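Local atomic coordinates of FAD-binding PCMH-type domain-containing protein (Gibberella zeae, PDB entry 6YJO), a protein that binds flavin-adenine dinucleotide through two covalent links and probably works as an oxygen-dependent oligosaccharide oxidase. Residues D124-N129 against T147-F152; S133-A138 against V227-F232; D375-W380 against G425-H430. All coordinates share one frame; numbering follows the deposited sequence.

Contact 1: residues D124-N129 against T147-F152; sequences DTVTLN and TDLFQF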
loop_
_atom_site.group_PDB
_atom_site.type_symbol
_atom_site.label_atom_id
_atom_site.label_comp_id
_atom_site.label_asym_id
_atom_site.label_seq_id
_atom_site.Cartn_x
_atom_site.Cartn_y
_atom_site.Cartn_z
ATOM N N ASP A 124 -14.237 1.416 -12.746
ATOM C CA ASP A 124 -13.337 2.485 -12.321
ATOM C C ASP A 124 -14.010 3.857 -12.303
ATOM O O ASP A 124 -13.316 4.876 -12.366
ATOM C CB ASP A 124 -12.097 2.528 -13.221
ATOM C CG ASP A 124 -12.427 2.892 -14.659
ATOM O OD1 ASP A 124 -13.611 3.144 -14.964
ATOM O OD2 ASP A 124 -11.493 2.928 -15.490
ATOM N N THR A 125 -15.335 3.916 -12.207
ATOM C CA THR A 125 -16.019 5.202 -12.253
ATOM C C THR A 125 -15.808 5.968 -10.951
ATOM O O THR A 125 -16.055 5.442 -9.860
ATOM C CB THR A 125 -17.514 5.001 -12.518
ATOM O OG1 THR A 125 -17.692 4.299 -13.758
ATOM C CG2 THR A 125 -18.237 6.341 -12.581
ATOM N N VAL A 126 -15.343 7.215 -11.072
ATOM C CA VAL A 126 -15.214 8.139 -9.948
ATOM C C VAL A 126 -16.395 9.096 -9.984
ATOM O O VAL A 126 -16.868 9.477 -11.062
ATOM C CB VAL A 126 -13.883 8.917 -9.998
ATOM C CG1 VAL A 126 -13.789 9.887 -8.825
ATOM C CG2 VAL A 126 -12.695 7.964 -10.008
ATOM N N THR A 127 -16.880 9.481 -8.805
ATOM C CA THR A 127 -18.007 10.399 -8.681
ATOM C C THR A 127 -17.781 11.282 -7.462
ATOM O O THR A 127 -17.664 10.773 -6.344
ATOM C CB THR A 127 -19.331 9.632 -8.558
ATOM O OG1 THR A 127 -19.631 8.984 -9.801
ATOM C CG2 THR A 127 -20.469 10.571 -8.194
ATOM N N LEU A 128 -17.715 12.595 -7.685
ATOM C CA LEU A 128 -17.510 13.584 -6.632
ATOM C C LEU A 128 -18.851 14.225 -6.295
ATOM O O LEU A 128 -19.481 14.845 -7.158
ATOM C CB LEU A 128 -16.500 14.647 -7.071
ATOM C CG LEU A 128 -16.302 15.846 -6.138
ATOM C CD1 LEU A 128 -15.820 15.419 -4.754
ATOM C CD2 LEU A 128 -15.327 16.840 -6.747
ATOM N N ASN A 129 -19.283 14.070 -5.045
ATOM C CA ASN A 129 -20.526 14.659 -4.567
ATOM C C ASN A 129 -20.296 16.104 -4.128
ATOM O O ASN A 129 -19.161 16.575 -4.017
ATOM C CB ASN A 129 -21.093 13.837 -3.410
ATOM C CG ASN A 129 -21.505 12.443 -3.836
ATOM O OD1 ASN A 129 -22.310 12.276 -4.753
ATOM N ND2 ASN A 129 -20.950 11.433 -3.176
ATOM N N THR A 147 -6.892 12.298 -11.029
ATOM C CA THR A 147 -7.213 13.029 -12.250
ATOM C C THR A 147 -8.681 13.430 -12.279
ATOM O O THR A 147 -9.011 14.555 -12.668
ATOM C CB THR A 147 -6.860 12.184 -13.480
ATOM O OG1 THR A 147 -5.436 12.023 -13.556
ATOM C CG2 THR A 147 -7.371 12.843 -14.755
ATOM N N ASP A 148 -9.576 12.525 -11.875
ATOM C CA ASP A 148 -11.006 12.816 -11.930
ATOM C C ASP A 148 -11.480 13.660 -10.752
ATOM O O ASP A 148 -12.459 14.404 -10.889
ATOM C CB ASP A 148 -11.803 11.513 -11.993
ATOM C CG ASP A 148 -11.931 10.981 -13.407
ATOM O OD1 ASP A 148 -11.088 11.337 -14.258
ATOM O OD2 ASP A 148 -12.886 10.220 -13.669
ATOM N N LEU A 149 -10.815 13.572 -9.598
ATOM C CA LEU A 149 -11.234 14.372 -8.450
ATOM C C LEU A 149 -10.805 15.825 -8.594
ATOM O O LEU A 149 -11.544 16.736 -8.207
ATOM C CB LEU A 149 -10.667 13.788 -7.155
ATOM C CG LEU A 149 -11.303 12.501 -6.624
ATOM C CD1 LEU A 149 -10.587 12.069 -5.357
ATOM C CD2 LEU A 149 -12.785 12.700 -6.363
ATOM N N PHE A 150 -9.612 16.061 -9.144
ATOM C CA PHE A 150 -9.139 17.422 -9.352
ATOM C C PHE A 150 -9.878 18.115 -10.487
ATOM O O PHE A 150 -9.924 19.349 -10.510
ATOM C CB PHE A 150 -7.633 17.411 -9.630
ATOM C CG PHE A 150 -7.039 18.775 -9.847
ATOM C CD1 PHE A 150 -6.980 19.326 -11.116
ATOM C CD2 PHE A 150 -6.531 19.500 -8.780
ATOM C CE1 PHE A 150 -6.432 20.581 -11.318
ATOM C CE2 PHE A 150 -5.982 20.754 -8.975
ATOM C CZ PHE A 150 -5.931 21.294 -10.245
ATOM N N GLN A 151 -10.460 17.355 -11.417
ATOM C CA GLN A 151 -11.173 17.921 -12.556
ATOM C C GLN A 151 -12.685 17.962 -12.364
ATOM O O GLN A 151 -13.340 18.839 -12.934
ATOM C CB GLN A 151 -10.846 17.129 -13.828
ATOM C CG GLN A 151 -11.275 17.818 -15.119
ATOM C CD GLN A 151 -12.583 17.282 -15.662
ATOM O OE1 GLN A 151 -13.617 17.947 -15.594
ATOM N NE2 GLN A 151 -12.544 16.072 -16.210
ATOM N N PHE A 152 -13.262 17.040 -11.586
ATOM C CA PHE A 152 -14.677 17.158 -11.240
ATOM C C PHE A 152 -14.910 18.322 -10.288
ATOM O O PHE A 152 -15.958 18.976 -10.348
ATOM C CB PHE A 152 -15.184 15.853 -10.620
ATOM C CG PHE A 152 -15.276 14.702 -11.591
ATOM C CD1 PHE A 152 -15.096 14.892 -12.958
ATOM C CD2 PHE A 152 -15.551 13.424 -11.133
ATOM C CE1 PHE A 152 -15.186 13.833 -13.839
ATOM C CE2 PHE A 152 -15.642 12.362 -12.010
ATOM C CZ PHE A 152 -15.459 12.565 -13.365
#
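Val126 and Leu149 meet in the tight, buried half of this contact, where the strand residue lies against helix 142-152. Val126 CG1 stands 3.9 Å from Leu149 CD2, and the two side chains lie nearly perpendicular. CG1 owes its place to a first torsion of 179°, anti to the backbone N. One residue earlier in the helix, Asp148 touches Val126 mainly through its methylene, its CB 3.9 Å from Val126 CB, with OD2 hardly farther off at 4.0 Å. Both Val126 and Leu149 are buried, and Leu149 also reaches Cys134 of the neighbouring strand.

The solvent side lies about one helical turn on, at exposed Phe152. Here Leu128 and Phe152 run antiparallel alongside one another, their CB atoms 4.0 Å apart, while Leu128 CD2 reaches the backbone C of Phe152 at 3.9 Å. The one close approach is made by the ring edge: Phe152 CE2 comes within 3.3 Å of Val126 O, which lies near the ring plane. One face of that ring receives Asp148 CB from within the helix, near the ring's margin.

The axes of strand 126-128 and of helix segment 147-152 approach to 8.4 Å and are 31° from parallel. Strand 126-128 pairs with 133-137, which is followed by this helix: a helix packed against a beta-hairpin, within the FAD-binding domain of the PCMH-type fold.

Contact 2: residues S133-A138 against V227-F232; sequences SCTVQA and VAELGF. With FAD (flavin-adenine dinucleotide), chain C.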
loop_
_atom_site.group_PDB
_atom_site.type_symbol
_atom_site.label_atom_id
_atom_site.label_comp_id
_atom_site.label_asym_id
_atom_site.label_seq_id
_atom_site.Cartn_x
_atom_site.Cartn_y
_atom_site.Cartn_z
ATOM N N SER A 133 -17.824 14.308 -0.255
ATOM C CA SER A 133 -17.591 12.873 -0.310
ATOM C C SER A 133 -17.471 12.441 -1.770
ATOM O O SER A 133 -17.874 13.161 -2.691
ATOM C CB SER A 133 -18.725 12.109 0.378
ATOM O OG SER A 133 -19.925 12.192 -0.374
ATOM N N CYS A 134 -16.906 11.254 -1.982
ATOM C CA CYS A 134 -16.805 10.696 -3.324
ATOM C C CYS A 134 -17.072 9.201 -3.282
ATOM O O CYS A 134 -16.886 8.543 -2.257
ATOM C CB CYS A 134 -15.433 10.961 -3.965
ATOM S SG CYS A 134 -14.022 10.221 -3.102
ATOM N N THR A 135 -17.537 8.683 -4.416
ATOM C CA THR A 135 -17.687 7.253 -4.654
ATOM C C THR A 135 -16.685 6.853 -5.728
ATOM O O THR A 135 -16.715 7.390 -6.839
ATOM C CB THR A 135 -19.109 6.897 -5.098
ATOM O OG1 THR A 135 -19.151 6.781 -6.524
ATOM C CG2 THR A 135 -20.114 7.952 -4.658
ATOM N N VAL A 136 -15.804 5.917 -5.396
ATOM C CA VAL A 136 -14.773 5.434 -6.308
ATOM C C VAL A 136 -14.950 3.929 -6.468
ATOM O O VAL A 136 -14.808 3.175 -5.497
ATOM C CB VAL A 136 -13.360 5.774 -5.803
ATOM C CG1 VAL A 136 -12.314 5.132 -6.692
ATOM C CG2 VAL A 136 -13.166 7.289 -5.741
ATOM N N GLN A 137 -15.246 3.495 -7.691
ATOM C CA GLN A 137 -15.421 2.073 -7.951
ATOM C C GLN A 137 -14.110 1.337 -7.701
ATOM O O GLN A 137 -13.019 1.894 -7.854
ATOM C CB GLN A 137 -15.917 1.850 -9.382
ATOM C CG GLN A 137 -17.412 2.087 -9.533
ATOM C CD GLN A 137 -17.936 1.703 -10.902
ATOM O OE1 GLN A 137 -17.376 2.082 -11.929
ATOM N NE2 GLN A 137 -19.022 0.939 -10.921
ATOM N N ALA A 138 -14.230 0.074 -7.293
ATOM C CA ALA A 138 -13.105 -0.656 -6.724
ATOM C C ALA A 138 -11.953 -0.867 -7.701
ATOM O O ALA A 138 -10.854 -1.224 -7.261
ATOM C CB ALA A 138 -13.601 -2.001 -6.199
ATOM N N VAL A 227 -14.923 -5.946 -2.398
ATOM C CA VAL A 227 -15.415 -4.576 -2.460
ATOM C C VAL A 227 -15.622 -4.171 -3.913
ATOM O O VAL A 227 -14.819 -4.506 -4.797
ATOM C CB VAL A 227 -14.436 -3.624 -1.752
ATOM C CG1 VAL A 227 -14.813 -2.175 -2.018
ATOM C CG2 VAL A 227 -14.415 -3.906 -0.261
ATOM N N ALA A 228 -16.707 -3.443 -4.165
ATOM C CA ALA A 228 -17.046 -2.962 -5.496
ATOM C C ALA A 228 -17.005 -1.446 -5.623
ATOM O O ALA A 228 -16.769 -0.939 -6.722
ATOM C CB ALA A 228 -18.447 -3.447 -5.898
ATOM N N GLU A 229 -17.233 -0.714 -4.534
ATOM C CA GLU A 229 -17.213 0.742 -4.549
ATOM C C GLU A 229 -16.767 1.223 -3.176
ATOM O O GLU A 229 -17.315 0.779 -2.165
ATOM C CB GLU A 229 -18.599 1.295 -4.897
ATOM C CG GLU A 229 -18.632 2.774 -5.227
ATOM C CD GLU A 229 -19.983 3.230 -5.761
ATOM O OE1 GLU A 229 -20.348 2.836 -6.891
ATOM O OE2 GLU A 229 -20.683 3.978 -5.046
ATOM N N LEU A 230 -15.768 2.102 -3.139
ATOM C CA LEU A 230 -15.276 2.688 -1.899
ATOM C C LEU A 230 -15.705 4.148 -1.818
ATOM O O LEU A 230 -15.792 4.837 -2.840
ATOM C CB LEU A 230 -13.746 2.593 -1.798
ATOM C CG LEU A 230 -13.120 1.191 -1.839
ATOM C CD1 LEU A 230 -12.822 0.756 -3.277
ATOM C CD2 LEU A 230 -11.850 1.127 -0.995
ATOM N N GLY A 231 -15.976 4.609 -0.603
ATOM C CA GLY A 231 -16.340 5.995 -0.348
ATOM C C GLY A 231 -15.250 6.661 0.475
ATOM O O GLY A 231 -14.677 6.038 1.374
ATOM N N PHE A 232 -14.946 7.914 0.134
ATOM C CA PHE A 232 -13.962 8.711 0.853
ATOM C C PHE A 232 -14.434 10.155 0.968
ATOM O O PHE A 232 -15.204 10.642 0.136
ATOM C CB PHE A 232 -12.591 8.717 0.153
ATOM C CG PHE A 232 -12.098 7.359 -0.259
ATOM C CD1 PHE A 232 -11.263 6.629 0.569
ATOM C CD2 PHE A 232 -12.439 6.829 -1.492
ATOM C CE1 PHE A 232 -10.794 5.388 0.180
ATOM C CE2 PHE A 232 -11.974 5.589 -1.883
ATOM C CZ PHE A 232 -11.151 4.870 -1.046
HETATM P PA FAD C . -3.969 -6.059 -6.169
HETATM O O1A FAD C . -2.997 -7.153 -6.400
HETATM O O2A FAD C . -5.087 -5.977 -7.222
HETATM O O5B FAD C . -4.590 -6.155 -4.724
HETATM C C5B FAD C . -3.755 -6.333 -3.560
HETATM C C4B FAD C . -4.575 -6.927 -2.448
HETATM O O4B FAD C . -5.871 -6.279 -2.408
HETATM C C3B FAD C . -4.858 -8.420 -2.593
HETATM O O3B FAD C . -4.924 -9.049 -1.318
HETATM C C2B FAD C . -6.212 -8.424 -3.300
HETATM O O2B FAD C . -6.934 -9.625 -3.069
HETATM C C1B FAD C . -6.890 -7.239 -2.618
HETATM N N9A FAD C . -7.965 -6.634 -3.401
HETATM C C8A FAD C . -7.868 -6.002 -4.615
HETATM N N7A FAD C . -9.010 -5.565 -5.087
HETATM C C5A FAD C . -9.929 -5.938 -4.112
HETATM C C6A FAD C . -11.320 -5.767 -4.011
HETATM N N6A FAD C . -12.070 -5.155 -4.931
HETATM N N1A FAD C . -11.929 -6.260 -2.909
HETATM C C2A FAD C . -11.188 -6.871 -1.983
HETATM N N3A FAD C . -9.872 -7.090 -1.971
HETATM C C4A FAD C . -9.294 -6.596 -3.075
HETATM N N1 FAD C . 2.000 1.583 -1.223
HETATM C C2 FAD C . 2.081 2.690 -0.427
HETATM O O2 FAD C . 1.609 2.702 0.715
HETATM N N3 FAD C . 2.705 3.833 -0.902
HETATM C C4 FAD C . 3.282 3.985 -2.148
HETATM O O4 FAD C . 3.809 5.050 -2.463
HETATM C C4X FAD C . 3.190 2.804 -2.984
HETATM N N5 FAD C . 3.708 2.857 -4.179
HETATM C C5X FAD C . 3.613 1.728 -4.977
HETATM C C6 FAD C . 4.183 1.747 -6.244
HETATM C C7 FAD C . 4.093 0.654 -7.096
HETATM C C7M FAD C . 4.705 0.733 -8.470
HETATM C C8 FAD C . 3.475 -0.524 -6.642
HETATM C C8M FAD C . 3.364 -1.736 -7.526
HETATM C C9 FAD C . 2.923 -0.559 -5.364
HETATM C C9A FAD C . 2.993 0.551 -4.532
HETATM N N10 FAD C . 2.437 0.546 -3.238
HETATM C C10 FAD C . 2.526 1.650 -2.432
HETATM C "C1'" FAD C . 1.803 -0.665 -2.700
HETATM C "C2'" FAD C . 0.293 -0.704 -2.879
HETATM O "O2'" FAD C . -0.333 0.137 -1.911
HETATM C "C3'" FAD C . -0.184 -2.142 -2.672
HETATM O "O3'" FAD C . 0.542 -2.979 -3.566
HETATM C "C4'" FAD C . -1.677 -2.356 -2.912
HETATM O "O4'" FAD C . -2.215 -3.220 -1.912
HETATM C "C5'" FAD C . -1.924 -2.943 -4.282
HETATM O "O5'" FAD C . -3.318 -2.797 -4.614
HETATM P P FAD C . -3.847 -3.192 -6.035
HETATM O O1P FAD C . -5.376 -3.281 -6.008
HETATM O O2P FAD C . -3.251 -2.291 -7.052
HETATM O O3P FAD C . -3.220 -4.662 -6.170
HETATM O O HOH W 1 -20.370 0.574 -8.254
#
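At the apolar centre of this antiparallel strand pair in the FAD-binding domain, Val136 CB lies 4.2 Å from Phe232 CE2, at the edge of the ring. Cys134 SG approaches the same ring edge-on, 81° off its normal, and makes a sulfur-aromatic contact. A chi1 of 62° sets SG between the backbone N and the carbonyl carbon, and it packs 3.9 Å from Phe232 CB. Leu230, on this same face, sends CD1 to within 3.7 Å of Ala138 CA. Ile167 and Ala171 of helix 167-171 pack on this apolar layer.

Hydrogen-bonded pairs (Cys134 with Phe232, Val136 with Leu230) alternate with non-hydrogen-bonded ones (Thr135 with Gly231, Gln137 with Glu229). Each of the former is bonded in both directions; the straightest bond is Val136 N to Leu230 O, at 176°. At the end nearer the cofactor, Ala138 N donates to Ala228 O from well above the carbonyl plane.

The other face is polar. Glu229 passes Thr135 at a slant, its extended chain placing OE2 3.3 Å from Thr135 CB. One water links Gln137 NE2 to Glu229 OE1, accepting from the amide and donating to the carboxylate, whereas Gln137 OE1 is taken by the backbone N of Thr125. Past the last bridged residues, still on its strand, Val227 reads the adenine edge of FAD with its backbone: its N donates to N1A at 3.1 Å, and its O accepts from N6A at 2.8 Å.

Contact 3: residues D375-W380 against G425-H430; sequences DARHTW and GNYATH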
loop_
_atom_site.group_PDB
_atom_site.type_symbol
_atom_site.label_atom_id
_atom_site.label_comp_id
_atom_site.label_asym_id
_atom_site.label_seq_id
_atom_site.Cartn_x
_atom_site.Cartn_y
_atom_site.Cartn_z
ATOM N N ASP A 375 31.746 -7.389 -4.448
ATOM C CA ASP A 375 31.108 -8.627 -4.884
ATOM C C ASP A 375 29.636 -8.688 -4.501
ATOM O O ASP A 375 28.848 -9.335 -5.199
ATOM C CB ASP A 375 31.833 -9.834 -4.290
ATOM C CG ASP A 375 33.337 -9.704 -4.360
ATOM O OD1 ASP A 375 33.843 -9.168 -5.368
ATOM O OD2 ASP A 375 34.012 -10.133 -3.398
ATOM N N ALA A 376 29.247 -8.022 -3.417
ATOM C CA ALA A 376 27.920 -8.208 -2.849
ATOM C C ALA A 376 26.826 -7.741 -3.808
ATOM O O ALA A 376 27.071 -7.021 -4.781
ATOM C CB ALA A 376 27.803 -7.455 -1.524
ATOM N N ARG A 377 25.599 -8.165 -3.509
ATOM C CA ARG A 377 24.433 -7.785 -4.297
ATOM C C ARG A 377 24.134 -6.306 -4.078
ATOM O O ARG A 377 23.913 -5.872 -2.941
ATOM C CB ARG A 377 23.242 -8.651 -3.891
ATOM C CG ARG A 377 22.134 -8.787 -4.932
ATOM C CD ARG A 377 21.072 -9.761 -4.427
ATOM N NE ARG A 377 19.851 -9.780 -5.230
ATOM C CZ ARG A 377 19.599 -10.634 -6.219
ATOM N NH1 ARG A 377 20.489 -11.552 -6.567
ATOM N NH2 ARG A 377 18.445 -10.564 -6.869
ATOM N N HIS A 378 24.139 -5.530 -5.164
ATOM C CA HIS A 378 23.920 -4.089 -5.111
ATOM C C HIS A 378 22.645 -3.662 -5.824
ATOM O O HIS A 378 22.499 -2.487 -6.170
ATOM C CB HIS A 378 25.113 -3.359 -5.724
ATOM C CG HIS A 378 26.373 -3.490 -4.932
ATOM N ND1 HIS A 378 27.619 -3.520 -5.519
ATOM C CD2 HIS A 378 26.581 -3.587 -3.598
ATOM C CE1 HIS A 378 28.541 -3.635 -4.581
ATOM N NE2 HIS A 378 27.937 -3.680 -3.407
ATOM N N THR A 379 21.721 -4.587 -6.050
ATOM C CA THR A 379 20.526 -4.321 -6.849
ATOM C C THR A 379 19.328 -4.042 -5.949
ATOM O O THR A 379 18.236 -4.583 -6.131
ATOM C CB THR A 379 20.263 -5.495 -7.792
ATOM O OG1 THR A 379 19.198 -5.159 -8.694
ATOM C CG2 THR A 379 19.914 -6.764 -7.013
ATOM N N TRP A 380 19.537 -3.167 -4.962
ATOM C CA TRP A 380 18.555 -2.886 -3.927
ATOM C C TRP A 380 18.441 -1.380 -3.727
ATOM O O TRP A 380 19.231 -0.597 -4.261
ATOM C CB TRP A 380 18.936 -3.562 -2.602
ATOM C CG TRP A 380 20.325 -3.215 -2.135
ATOM C CD1 TRP A 380 21.461 -3.942 -2.339
ATOM C CD2 TRP A 380 20.724 -2.049 -1.397
ATOM N NE1 TRP A 380 22.542 -3.307 -1.775
ATOM C CE2 TRP A 380 22.117 -2.142 -1.192
ATOM C CE3 TRP A 380 20.041 -0.937 -0.891
ATOM C CZ2 TRP A 380 22.838 -1.167 -0.502
ATOM C CZ3 TRP A 380 20.760 0.029 -0.206
ATOM C CH2 TRP A 380 22.143 -0.093 -0.018
ATOM N N GLY A 425 16.813 -7.263 -8.733
ATOM C CA GLY A 425 17.873 -7.957 -9.428
ATOM C C GLY A 425 17.418 -9.267 -10.029
ATOM O O GLY A 425 16.288 -9.379 -10.513
ATOM N N ASN A 426 18.293 -10.267 -9.986
ATOM C CA ASN A 426 18.057 -11.552 -10.629
ATOM C C ASN A 426 17.369 -12.497 -9.655
ATOM O O ASN A 426 17.787 -12.617 -8.499
ATOM C CB ASN A 426 19.376 -12.152 -11.121
ATOM C CG ASN A 426 19.284 -13.645 -11.363
ATOM O OD1 ASN A 426 19.831 -14.444 -10.600
ATOM N ND2 ASN A 426 18.576 -14.031 -12.418
ATOM N N TYR A 427 16.306 -13.159 -10.122
ATOM C CA TYR A 427 15.538 -14.063 -9.282
ATOM C C TYR A 427 15.253 -15.404 -9.937
ATOM O O TYR A 427 14.532 -16.221 -9.349
ATOM C CB TYR A 427 14.220 -13.409 -8.846
ATOM C CG TYR A 427 14.440 -12.354 -7.797
ATOM C CD1 TYR A 427 14.699 -11.039 -8.156
ATOM C CD2 TYR A 427 14.429 -12.677 -6.446
ATOM C CE1 TYR A 427 14.920 -10.068 -7.199
ATOM C CE2 TYR A 427 14.647 -11.715 -5.482
ATOM C CZ TYR A 427 14.893 -10.413 -5.864
ATOM O OH TYR A 427 15.113 -9.455 -4.903
ATOM N N ALA A 428 15.784 -15.654 -11.131
ATOM C CA ALA A 428 15.763 -16.997 -11.688
ATOM C C ALA A 428 16.822 -17.836 -10.985
ATOM O O ALA A 428 16.499 -18.800 -10.285
ATOM C CB ALA A 428 16.004 -16.963 -13.196
ATOM N N THR A 429 18.089 -17.449 -11.137
ATOM C CA THR A 429 19.197 -18.263 -10.661
ATOM C C THR A 429 19.695 -17.868 -9.274
ATOM O O THR A 429 20.278 -18.712 -8.583
ATOM C CB THR A 429 20.364 -18.192 -11.649
ATOM O OG1 THR A 429 21.046 -16.944 -11.495
ATOM C CG2 THR A 429 19.861 -18.313 -13.080
ATOM N N HIS A 430 19.500 -16.619 -8.854
ATOM C CA HIS A 430 19.988 -16.133 -7.566
ATOM C C HIS A 430 18.873 -15.429 -6.808
ATOM O O HIS A 430 19.017 -14.303 -6.327
ATOM C CB HIS A 430 21.192 -15.213 -7.749
ATOM C CG HIS A 430 22.370 -15.886 -8.380
ATOM N ND1 HIS A 430 22.841 -15.546 -9.630
ATOM C CD2 HIS A 430 23.157 -16.897 -7.944
ATOM C CE1 HIS A 430 23.875 -16.312 -9.931
ATOM N NE2 HIS A 430 24.086 -17.141 -8.924
#
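Arg377 makes the polar bridge between the two loops, giving a hydrogen bond from NH2 to Asn426 O at 2.7 Å. The bond is fairly straight, 163° at the hydrogen, and the oxygen lies near the guanidinium plane, although the donor sits above the carbonyl plane of Asn426. An extended chain carries the group across: CG is anti to the backbone N (chi1 -157°), and the following torsions stay stretched as far as NE. A salt bridge from NE to Asp423 gives the guanidinium a second anchor, probably restricting its rotation.

The aromatic component is weaker. Arg377 NH2 lies 3.5 Å above one face of the Tyr427 ring, nearer the ring's margin than its centre. Arg377 CZ is 5.0 Å from the ring centroid, so any cation-pi attraction is at most weak. The Tyr427 hydroxyl is hydrogen-bonded to the same Asp423.

These loops flank adjacent strands of the seven-stranded antiparallel sheet: the loop 375-380 leads into strand 380-386, while the loop 425-430 connects strand 417-423 to helix 431-446.

Among the van der Waals contacts, Thr379 CG2 lies 3.4 Å from Gly425 CA.

Within the second loop, Asn426 OD1 organises the approach to the helix: it accepts a hydrogen bond from Thr429 OG1 at 2.9 Å and a weak one from the backbone N of His430, the N-cap residue.

Contacts 1 and 2 are partly buried and share one antiparallel sheet, in which strands 126-128 and 133-137 are neighbours; their centres lie about 11 Å apart. Thr127 O and Thr135 N, 2.8 Å apart, probably form a hydrogen bond between them. Contact 1 joins strand to helix by apolar packing, whereas contact 2 joins strand to strand through backbone bonds and reaches the cofactor. Contact 3 is a surface contact in the loops of a different, seven-stranded sheet, on the opposite side of the chain's centre, about 41 and 40 Å from contacts 1 and 2, centre to centre. Its chemistry depends mainly on one arginine side chain and lies away from the flavin site.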